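Local coordinates for M152 protein (Murid herpesvirus 1, PDB 4G59), which probably acts as an immune-evasion glycoprotein with an MHC class I-like fold, keeping host ligands of immune receptors from the surface of infected cells, at residues Y209-A214 with F248-S253; M5-F10 with W258-K263. One frame throughout, in Å; residues are numbered along the deposited sequence.

Contact 1: residues Y209-A214 with F248-S253. With NAG (2-acetamido-2-deoxy-beta-D-glucopyranose), chain F.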
# COMPACT_ATOMS: atom_id res chain seq x y z
N TYR B 209 -3.22 -12.78 -6.44
CA TYR B 209 -3.13 -13.92 -5.56
C TYR B 209 -3.73 -13.61 -4.20
O TYR B 209 -3.73 -12.47 -3.74
CB TYR B 209 -1.67 -14.34 -5.36
CG TYR B 209 -0.91 -14.64 -6.64
CD1 TYR B 209 -1.01 -15.87 -7.26
CD2 TYR B 209 -0.07 -13.69 -7.19
CE1 TYR B 209 -0.29 -16.15 -8.43
CE2 TYR B 209 0.65 -13.95 -8.34
CZ TYR B 209 0.53 -15.16 -8.96
OH TYR B 209 1.26 -15.39 -10.11
N ASN B 210 -4.24 -14.65 -3.56
CA ASN B 210 -4.76 -14.54 -2.21
C ASN B 210 -4.00 -15.49 -1.31
O ASN B 210 -3.94 -16.69 -1.57
CB ASN B 210 -6.25 -14.84 -2.18
CG ASN B 210 -6.84 -14.72 -0.78
OD1 ASN B 210 -6.14 -14.40 0.17
ND2 ASN B 210 -8.14 -14.98 -0.66
N ILE B 211 -3.43 -14.95 -0.23
CA ILE B 211 -2.73 -15.77 0.74
C ILE B 211 -3.50 -15.70 2.07
O ILE B 211 -3.87 -14.62 2.53
CB ILE B 211 -1.28 -15.32 0.89
CG1 ILE B 211 -0.54 -16.16 1.91
CG2 ILE B 211 -1.18 -13.88 1.30
CD1 ILE B 211 0.99 -16.10 1.71
N SER B 212 -3.76 -16.86 2.67
CA SER B 212 -4.49 -16.94 3.92
C SER B 212 -4.03 -18.23 4.60
O SER B 212 -3.26 -19.00 4.01
CB SER B 212 -6.00 -16.95 3.66
OG SER B 212 -6.40 -18.16 3.03
N LEU B 213 -4.47 -18.45 5.84
CA LEU B 213 -4.06 -19.65 6.59
C LEU B 213 -5.20 -20.65 6.58
O LEU B 213 -6.36 -20.26 6.62
CB LEU B 213 -3.71 -19.29 8.03
CG LEU B 213 -2.64 -20.12 8.74
CD1 LEU B 213 -1.29 -19.77 8.14
CD2 LEU B 213 -2.67 -19.88 10.25
N ALA B 214 -4.87 -21.94 6.55
CA ALA B 214 -5.86 -22.99 6.30
C ALA B 214 -7.00 -23.01 7.31
O ALA B 214 -8.15 -23.26 6.95
CB ALA B 214 -5.19 -24.34 6.24
N PHE B 248 -0.05 -25.55 11.12
CA PHE B 248 -0.70 -24.54 10.30
C PHE B 248 -0.25 -24.73 8.86
O PHE B 248 0.78 -25.36 8.60
CB PHE B 248 -0.27 -23.14 10.77
CG PHE B 248 1.21 -22.92 10.70
CD1 PHE B 248 1.79 -22.40 9.55
CD2 PHE B 248 2.02 -23.24 11.76
CE1 PHE B 248 3.14 -22.20 9.48
CE2 PHE B 248 3.37 -23.04 11.70
CZ PHE B 248 3.93 -22.52 10.56
N ALA B 249 -1.02 -24.19 7.93
CA ALA B 249 -0.54 -24.15 6.56
C ALA B 249 -0.98 -22.86 5.91
O ALA B 249 -2.11 -22.40 6.11
CB ALA B 249 -1.02 -25.35 5.76
N PHE B 250 -0.07 -22.27 5.14
CA PHE B 250 -0.43 -21.10 4.36
C PHE B 250 -1.07 -21.61 3.08
O PHE B 250 -0.56 -22.55 2.47
CB PHE B 250 0.81 -20.28 4.03
CG PHE B 250 1.39 -19.56 5.23
CD1 PHE B 250 0.97 -18.28 5.53
CD2 PHE B 250 2.35 -20.15 6.03
CE1 PHE B 250 1.49 -17.60 6.63
CE2 PHE B 250 2.88 -19.48 7.14
CZ PHE B 250 2.45 -18.20 7.44
N VAL B 251 -2.18 -21.01 2.69
CA VAL B 251 -2.79 -21.33 1.40
C VAL B 251 -2.67 -20.12 0.49
O VAL B 251 -3.05 -19.01 0.86
CB VAL B 251 -4.26 -21.76 1.51
CG1 VAL B 251 -4.82 -22.13 0.14
CG2 VAL B 251 -4.39 -22.93 2.45
N ILE B 252 -2.11 -20.36 -0.70
CA ILE B 252 -1.91 -19.32 -1.69
C ILE B 252 -2.76 -19.70 -2.88
O ILE B 252 -2.58 -20.78 -3.45
CB ILE B 252 -0.45 -19.27 -2.13
CG1 ILE B 252 0.44 -18.94 -0.94
CG2 ILE B 252 -0.27 -18.21 -3.17
CD1 ILE B 252 1.94 -19.12 -1.23
N SER B 253 -3.70 -18.85 -3.25
CA SER B 253 -4.62 -19.20 -4.32
C SER B 253 -4.61 -18.20 -5.47
O SER B 253 -4.45 -17.00 -5.27
CB SER B 253 -6.02 -19.36 -3.76
OG SER B 253 -6.57 -18.10 -3.51
C1 NAG F . -9.22 -14.20 -0.27
C2 NAG F . -10.22 -14.37 -1.41
C3 NAG F . -11.48 -13.58 -1.09
C4 NAG F . -12.01 -14.09 0.24
C5 NAG F . -10.93 -13.89 1.29
C6 NAG F . -11.42 -14.32 2.67
C7 NAG F . -9.41 -14.74 -3.67
C8 NAG F . -8.82 -14.14 -4.91
N2 NAG F . -9.65 -13.91 -2.66
O3 NAG F . -12.44 -13.78 -2.10
O4 NAG F . -13.17 -13.38 0.60
O5 NAG F . -9.81 -14.66 0.93
O6 NAG F . -10.38 -14.15 3.61
O7 NAG F . -9.67 -15.94 -3.61
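Leu213 and Phe250 face each other across neighbouring antiparallel strands of an immunoglobulin-like beta sandwich. CD1 of Leu213 sits almost centrally over one face of the Phe250 ring, 3.8 Å from its centroid and only 12° off the ring normal, a clear CH-pi contact. The ring lies there because its CG stands anti to the carbonyl carbon (chi1 -71°). The other methyl of Leu213, CD2, rests on CB of Phe248. Ile211 and Ile252 continue this apolar face side by side, CD1 of Ile211 lying 3.9 Å from CG1 of Ile252. Val233, Ala235 and Leu237 of the strand 231-238 cover it from the second sheet.

Val251 belongs to the other face. Its CG2 reaches Ala214, 4.1 Å from that residue's CB, while its backbone pairs with Ser212: Val251 N donates to Ser212 O at 2.6 Å, and Ser212 N returns a bond to Val251 O. Ser253 and Asn210 form a second hydrogen-bonded pair, Ser253 N donating to Asn210 O at 2.7 Å and Asn210 N to Ser253 O. On the side-chain level, OG of Ser253 stands 3.5 Å from CB of Asn210. With CG anti to the backbone N (chi1 -179°), Asn210 extends its amide to the N-linked sugar, whose C1 is bonded to ND2 at 1.4 Å.

The chemistry thus divides the strand pair by face: leucine, isoleucines and phenylalanine seal the sandwich interior, while the opposite face, with its serines and glycosylated asparagine, suits a solvent-facing surface.

Contact 2: residues M5-F10 with W258-K263; sequences MDVRIF and WYATVK
Val7 and Val262 lie side by side on the inward face of this antiparallel strand pair, with CG2 of Val7 4.1 Å from CG1 of Val262. The pair closes one edge of an immunoglobulin-like beta sandwich: the N-terminal strand 5-11 lies outermost, and 258-264 is the last strand of the chain. The same CG1 of Val262 also takes the sulfur of Met5, while the methyl of Ala260 touches both Val7 and Ile9, its CB 4.2 Å from CG1 of Ile9. Leu188 and Tyr186 of the facing sheet meet this apolar row, and Pro181 covers Ile9 and Trp258.

Backbone pairs stitch the strands between these residues. Phe10 N donates to Tyr259 O at 2.7 Å and Tyr259 N returns a bond to Phe10 O; Arg8 and Thr261 exchange a similar pair. At the far end Asp6 N still bonds Lys263 O, but the return bond from Lys263 N is weak at 3.3 Å to Asp6 O.

On the outer face, CB of Phe10 rests over the Tyr259 ring, 3.7 Å from its centroid. The ring planes differ by only 23°, but the rings are displaced along each other. The edge of Phe10 goes on to CG2 of Thr261.

Farther along, Arg8 bends at chi3 (-85°) and lays its guanidinium over Thr261, whose OG1 stands 3.3 Å above the plane, over its centre. This is face packing, not a hydrogen bond; OG1 bonds instead to a water that also donates to Asp6 O. Asp6 OD2 forms a salt bridge with Lys263 NZ, though the position of NZ is doubtful, and Asp6 a long one with Arg8. CE of Lys263 meets the guanidinium at its edge, in its plane, 3.6 Å from Arg8 NH2.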
# COMPACT_ATOMS: atom_id res chain seq x y z
N MET B 5 10.43 -27.40 4.20
CA MET B 5 8.99 -27.21 4.00
C MET B 5 8.49 -28.09 2.88
O MET B 5 9.28 -28.52 2.03
CB MET B 5 8.71 -25.76 3.59
CG MET B 5 9.47 -25.31 2.37
SD MET B 5 8.94 -23.80 1.54
CE MET B 5 9.80 -24.11 -0.02
N ASP B 6 7.20 -28.38 2.86
CA ASP B 6 6.64 -28.97 1.65
C ASP B 6 5.54 -28.11 1.02
O ASP B 6 4.71 -27.51 1.71
CB ASP B 6 6.26 -30.46 1.79
CG ASP B 6 5.11 -30.68 2.73
OD1 ASP B 6 3.95 -30.77 2.26
OD2 ASP B 6 5.36 -30.80 3.93
N VAL B 7 5.59 -28.05 -0.31
CA VAL B 7 4.67 -27.26 -1.11
C VAL B 7 3.85 -28.23 -1.95
O VAL B 7 4.38 -28.91 -2.84
CB VAL B 7 5.45 -26.32 -2.05
CG1 VAL B 7 4.50 -25.51 -2.93
CG2 VAL B 7 6.35 -25.39 -1.23
N ARG B 8 2.55 -28.32 -1.65
CA ARG B 8 1.63 -29.14 -2.43
C ARG B 8 0.84 -28.23 -3.36
O ARG B 8 0.30 -27.19 -2.95
CB ARG B 8 0.68 -29.92 -1.51
CG ARG B 8 1.35 -31.02 -0.69
CD ARG B 8 0.36 -31.72 0.26
NE ARG B 8 0.20 -31.03 1.54
CZ ARG B 8 -0.93 -30.48 1.97
NH1 ARG B 8 -2.03 -30.53 1.23
NH2 ARG B 8 -0.98 -29.88 3.15
N ILE B 9 0.75 -28.63 -4.63
CA ILE B 9 0.05 -27.81 -5.60
C ILE B 9 -1.26 -28.47 -6.05
O ILE B 9 -1.26 -29.63 -6.43
CB ILE B 9 0.96 -27.50 -6.78
CG1 ILE B 9 2.10 -26.63 -6.29
CG2 ILE B 9 0.18 -26.79 -7.90
CD1 ILE B 9 3.25 -26.53 -7.25
N PHE B 10 -2.36 -27.73 -5.98
CA PHE B 10 -3.66 -28.29 -6.33
C PHE B 10 -4.23 -27.57 -7.54
O PHE B 10 -4.41 -26.36 -7.53
CB PHE B 10 -4.63 -28.20 -5.14
CG PHE B 10 -4.12 -28.89 -3.90
CD1 PHE B 10 -4.35 -30.25 -3.70
CD2 PHE B 10 -3.39 -28.20 -2.94
CE1 PHE B 10 -3.87 -30.90 -2.56
CE2 PHE B 10 -2.92 -28.85 -1.81
CZ PHE B 10 -3.16 -30.20 -1.62
N TRP B 258 -5.60 -22.66 -9.60
CA TRP B 258 -4.73 -23.48 -8.79
C TRP B 258 -4.53 -22.86 -7.41
O TRP B 258 -4.71 -21.66 -7.24
CB TRP B 258 -3.40 -23.68 -9.50
CG TRP B 258 -2.59 -22.43 -9.69
CD1 TRP B 258 -2.55 -21.64 -10.81
CD2 TRP B 258 -1.68 -21.83 -8.74
NE1 TRP B 258 -1.67 -20.60 -10.61
CE2 TRP B 258 -1.12 -20.70 -9.36
CE3 TRP B 258 -1.29 -22.17 -7.44
CZ2 TRP B 258 -0.19 -19.88 -8.70
CZ3 TRP B 258 -0.37 -21.35 -6.79
CH2 TRP B 258 0.18 -20.22 -7.42
N TYR B 259 -4.17 -23.68 -6.41
CA TYR B 259 -3.71 -23.15 -5.14
C TYR B 259 -2.61 -24.03 -4.59
O TYR B 259 -2.54 -25.22 -4.92
CB TYR B 259 -4.85 -22.99 -4.14
CG TYR B 259 -5.51 -24.27 -3.68
CD1 TYR B 259 -5.09 -24.93 -2.53
CD2 TYR B 259 -6.59 -24.80 -4.38
CE1 TYR B 259 -5.71 -26.09 -2.10
CE2 TYR B 259 -7.21 -25.97 -3.96
CZ TYR B 259 -6.77 -26.60 -2.82
OH TYR B 259 -7.40 -27.76 -2.41
N ALA B 260 -1.74 -23.45 -3.77
CA ALA B 260 -0.64 -24.20 -3.17
C ALA B 260 -0.69 -24.10 -1.66
O ALA B 260 -1.01 -23.04 -1.10
CB ALA B 260 0.69 -23.69 -3.68
N THR B 261 -0.38 -25.20 -0.98
CA THR B 261 -0.27 -25.15 0.47
C THR B 261 1.22 -25.13 0.76
O THR B 261 2.01 -25.83 0.09
CB THR B 261 -0.93 -26.35 1.15
OG1 THR B 261 -0.33 -27.55 0.65
CG2 THR B 261 -2.40 -26.41 0.83
N VAL B 262 1.62 -24.30 1.74
CA VAL B 262 3.02 -24.22 2.12
C VAL B 262 3.05 -24.39 3.62
O VAL B 262 2.34 -23.68 4.33
CB VAL B 262 3.65 -22.86 1.77
CG1 VAL B 262 5.15 -22.96 1.85
CG2 VAL B 262 3.23 -22.38 0.38
N LYS B 263 3.85 -25.34 4.09
CA LYS B 263 3.92 -25.62 5.52
C LYS B 263 5.17 -26.41 5.84
O LYS B 263 5.90 -26.77 4.93
CB LYS B 263 2.70 -26.41 5.95
CG LYS B 263 2.67 -27.77 5.35
CD LYS B 263 1.59 -28.59 6.02
CE LYS B 263 1.71 -30.04 5.59
NZ LYS B 263 3.01 -30.69 5.96
O HOH W 1 1.75 -28.25 1.86

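How the contacts relate
The two contacts are consecutive pieces of one four-stranded sheet, their centres about 9 Å apart. Strand 250-253 from contact 1 and strand 258-264 from contact 2 follow each other in the chain and pair in the middle, where Ala260 N lies 2.8 Å from Ile252 O and Val262 N lies 2.9 Å from Phe250 O, both probable hydrogen bonds. Strands 5-11 and 210-213 thus form the two edges within this chain. Trp258 of contact 2 also packs on Tyr209 of contact 1, a direct side-chain link between the two. The glycan on Asn210 belongs to contact 1, yet lies about 9 Å from the Tyr259 side chain in contact 2, nearest atoms.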